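Local coordinates for protein gingipain R2 Pro-Domain (Porphyromonas gingivalis, PDB 4IEF) that is the pro-domain of the arginine-specific cysteine protease gingipain R2 and probably keeps the enzyme latent until it is removed, at residues E22-S26 with A172-T176; S70-A74 with V202-Y206. All coordinates share one frame; numbering follows the deposited sequence.

Interaction 1: E22-S26 with A172-T176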
# COMPACT_ATOMS: atom_id res chain seq x y z
N GLU A 22 27.73 2.30 9.70
CA GLU A 22 28.41 3.52 10.14
C GLU A 22 28.05 4.62 9.17
O GLU A 22 28.32 4.48 7.98
CB GLU A 22 29.94 3.29 10.21
CG GLU A 22 30.41 2.60 11.49
CD GLU A 22 30.86 3.55 12.58
OE1 GLU A 22 32.09 3.71 12.75
OE2 GLU A 22 30.00 4.13 13.27
N GLN A 23 27.40 5.70 9.66
CA GLN A 23 26.86 6.83 8.90
C GLN A 23 26.05 6.31 7.68
O GLN A 23 24.98 5.73 7.89
CB GLN A 23 27.91 7.93 8.53
CG GLN A 23 29.29 7.51 8.02
CD GLN A 23 29.52 7.84 6.57
OE1 GLN A 23 29.48 6.97 5.69
NE2 GLN A 23 29.80 9.11 6.28
N SER A 24 26.57 6.46 6.44
CA SER A 24 25.88 6.00 5.23
C SER A 24 26.46 4.66 4.72
O SER A 24 25.86 4.04 3.83
CB SER A 24 25.93 7.06 4.14
OG SER A 24 27.23 7.59 3.95
N MET A 25 27.60 4.20 5.29
CA MET A 25 28.28 2.94 4.95
C MET A 25 27.57 1.76 5.64
O MET A 25 27.23 1.86 6.82
CB MET A 25 29.76 3.01 5.35
CG MET A 25 30.65 2.13 4.50
SD MET A 25 30.72 0.40 5.02
CE MET A 25 31.91 0.50 6.36
N SER A 26 27.35 0.65 4.90
CA SER A 26 26.65 -0.54 5.39
C SER A 26 27.28 -1.84 4.91
O SER A 26 27.65 -1.96 3.74
CB SER A 26 25.18 -0.52 4.96
OG SER A 26 24.42 0.45 5.66
N ALA A 172 29.79 -4.54 0.94
CA ALA A 172 30.03 -3.25 1.57
C ALA A 172 29.45 -2.17 0.65
O ALA A 172 29.88 -2.04 -0.50
CB ALA A 172 31.52 -3.04 1.82
N VAL A 173 28.43 -1.46 1.13
CA VAL A 173 27.80 -0.37 0.38
C VAL A 173 28.32 0.93 0.99
O VAL A 173 28.03 1.24 2.15
CB VAL A 173 26.25 -0.47 0.34
CG1 VAL A 173 25.64 0.73 -0.40
CG2 VAL A 173 25.80 -1.78 -0.32
N SER A 174 29.16 1.64 0.23
CA SER A 174 29.83 2.87 0.67
C SER A 174 29.72 3.97 -0.37
O SER A 174 29.45 3.69 -1.54
CB SER A 174 31.30 2.58 0.97
OG SER A 174 31.94 2.02 -0.16
N GLU A 175 29.96 5.23 0.04
CA GLU A 175 29.92 6.39 -0.86
C GLU A 175 31.23 6.55 -1.62
O GLU A 175 32.27 6.10 -1.15
CB GLU A 175 29.56 7.69 -0.11
CG GLU A 175 30.29 7.93 1.19
CD GLU A 175 30.10 9.32 1.76
OE1 GLU A 175 29.05 9.59 2.40
OE2 GLU A 175 31.02 10.13 1.59
N THR A 176 31.14 7.15 -2.82
CA THR A 176 32.29 7.42 -3.69
C THR A 176 32.61 8.92 -3.66
O THR A 176 31.93 9.67 -2.96
CB THR A 176 32.02 6.93 -5.13
OG1 THR A 176 30.91 7.65 -5.68
CG2 THR A 176 31.76 5.45 -5.21

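Interaction 2: S70-A74 with V202-Y206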
# COMPACT_ATOMS: atom_id res chain seq x y z
N SER A 70 16.67 -8.68 -2.83
CA SER A 70 16.82 -7.22 -2.76
C SER A 70 16.48 -6.68 -1.38
O SER A 70 15.53 -7.14 -0.74
CB SER A 70 15.94 -6.55 -3.80
OG SER A 70 16.31 -6.93 -5.12
N ARG A 71 17.29 -5.71 -0.92
CA ARG A 71 17.14 -5.04 0.37
C ARG A 71 17.41 -3.55 0.23
O ARG A 71 18.34 -3.15 -0.49
CB ARG A 71 18.05 -5.66 1.45
CG ARG A 71 17.58 -6.99 2.00
CD ARG A 71 16.25 -6.90 2.74
NE ARG A 71 15.81 -8.21 3.22
CZ ARG A 71 16.08 -8.70 4.42
NH1 ARG A 71 16.77 -7.99 5.30
NH2 ARG A 71 15.65 -9.91 4.76
N SER A 72 16.62 -2.74 0.92
CA SER A 72 16.72 -1.28 0.89
C SER A 72 17.62 -0.77 2.00
O SER A 72 17.57 -1.27 3.13
CB SER A 72 15.33 -0.65 1.00
OG SER A 72 14.52 -1.05 -0.09
N LEU A 73 18.43 0.24 1.66
CA LEU A 73 19.33 0.86 2.61
C LEU A 73 19.21 2.37 2.59
O LEU A 73 19.05 2.96 1.52
CB LEU A 73 20.80 0.48 2.32
CG LEU A 73 21.23 -0.98 2.47
CD1 LEU A 73 22.54 -1.23 1.73
CD2 LEU A 73 21.35 -1.39 3.94
N ALA A 74 19.27 2.98 3.78
CA ALA A 74 19.34 4.43 3.94
C ALA A 74 20.80 4.81 3.57
O ALA A 74 21.73 4.29 4.20
CB ALA A 74 18.99 4.84 5.37
N VAL A 202 11.32 0.13 6.08
CA VAL A 202 11.82 0.13 4.70
C VAL A 202 13.34 -0.15 4.70
O VAL A 202 13.79 -1.04 3.99
CB VAL A 202 11.45 1.44 3.94
CG1 VAL A 202 12.26 1.61 2.66
CG2 VAL A 202 9.96 1.50 3.64
N PHE A 203 14.12 0.62 5.50
CA PHE A 203 15.58 0.50 5.54
C PHE A 203 16.03 -0.40 6.69
O PHE A 203 15.66 -0.17 7.84
CB PHE A 203 16.23 1.90 5.65
CG PHE A 203 15.70 2.91 4.66
CD1 PHE A 203 14.94 3.99 5.09
CD2 PHE A 203 15.93 2.77 3.29
CE1 PHE A 203 14.43 4.92 4.17
CE2 PHE A 203 15.44 3.70 2.38
CZ PHE A 203 14.70 4.78 2.82
N MET A 204 16.84 -1.42 6.36
CA MET A 204 17.35 -2.37 7.36
C MET A 204 18.54 -1.79 8.18
O MET A 204 18.93 -2.39 9.18
CB MET A 204 17.72 -3.74 6.72
CG MET A 204 18.87 -3.71 5.70
SD MET A 204 19.22 -5.35 4.96
CE MET A 204 19.91 -6.22 6.36
N ASN A 205 19.06 -0.61 7.79
CA ASN A 205 20.17 0.05 8.47
C ASN A 205 19.76 1.38 9.14
O ASN A 205 20.64 2.08 9.68
CB ASN A 205 21.31 0.31 7.46
CG ASN A 205 21.01 1.37 6.44
OD1 ASN A 205 19.92 1.41 5.85
ND2 ASN A 205 21.94 2.27 6.22
N TYR A 206 18.45 1.73 9.14
CA TYR A 206 17.95 2.99 9.70
C TYR A 206 18.11 3.08 11.23
O TYR A 206 18.64 4.09 11.70
CB TYR A 206 16.48 3.25 9.30
CG TYR A 206 16.01 4.64 9.68
CD1 TYR A 206 16.41 5.75 8.95
CD2 TYR A 206 15.19 4.84 10.79
CE1 TYR A 206 16.01 7.04 9.32
CE2 TYR A 206 14.78 6.12 11.16
CZ TYR A 206 15.19 7.22 10.42
OH TYR A 206 14.79 8.48 10.78
O HOH W 1 15.07 -3.39 3.06

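Interaction 1: E22-S26 with A172-T176
S26 and V173 face each other as a hydrogen-bonded antiparallel pair, each using both its N-H and its carbonyl on the other. S26 N gives its hydrogen to V173 O at 2.9 Å. V173 N returns one to S26 O at 2.8 Å, and this bond is almost straight. V173 O also receives the CA-H of M25, its CA 3.3 Å from that oxygen. Both S26 and V173 turn their side chains to one face of the sheet, where L73 of strand 69-74 packs on them. With CG roughly anti to its backbone N (chi1 -152°), M25 lays that methylene against S174 CB, 3.6 Å away. Here strand 25-31 joins strand 162-176, just after a type II' turn from E22 to M25 links strands 17-22 and 25-31 as a β-hairpin. The turn is braced by Q23, whose OE1 takes hydrogens from S24 N and S24 OG, both above the same face of its amide. E175 reaches this corner with CG between its backbone N and carbonyl carbon (chi1 46°) and the chain extended beyond, which brings its OE1 to 3.1 Å from S24 OG, while OE2 forms a salt bridge with R79.

Interaction 2: S70-A74 with V202-Y206
N205 pairs its side-chain amide with both backbone polar atoms of A74, much as a residue of a neighbouring strand would. Strand 69-74 is bonded through R71 and L73 to strand 144-157 of the antiparallel sheet, and the loop after helix 196-202 serves the backbones of S72 and A74 instead. A74 N reaches a lone pair of N205 OD1 at 2.7 Å; N205 ND2 gives to a lone pair of A74 O at 2.9 Å, with that oxygen only 4° out of the amide plane. Two in-plane bonds of this kind should fix the rotation of the amide. CG of N205 stands between its backbone N and carbonyl carbon (chi1 70°), which turns the amide to the strand.

S72 is served differently. Its O accepts a weak bond from M204 N, 3.3 Å long, and its N gives to a water at 2.7 Å, which can pass a hydrogen on to V202 O. S72 OG is hydrogen-bonded to an acidic side chain on the chain of another protein. R71 spends NH2 on a salt bridge with E54, whereas NH1 makes a weak bond to M204 SD, which lies at the edge of the guanidinium.

Apolar contacts fill in between. The F203 ring is sandwiched, V202 CG1 lying over the centre of one face and A74 on the opposite one, where A74 CB sits 4.2 Å from the ring centroid in a CH-π contact, 25° off the normal.

Overall arrangement
From the N terminus the chain passes the 22-26 turn, then strand 69-74, then the end of strand 162-176, and lastly the loop after helix 196-202. Interaction 1 joins the first of these to the third and closes a loop of 145 residues; interaction 2 joins the second to the fourth across 127. The two therefore cross rather than nest. Interaction 1 is a strand pairing within the large antiparallel sheet, while interaction 2 fastens the C-terminal helix and loop to strand 69-74 of that sheet. Their centres are 12 Å apart and they meet directly: S26 OG lies 3.1 Å from N205 ND2, and V173 CG2 lies 3.9 Å from L73 CD1.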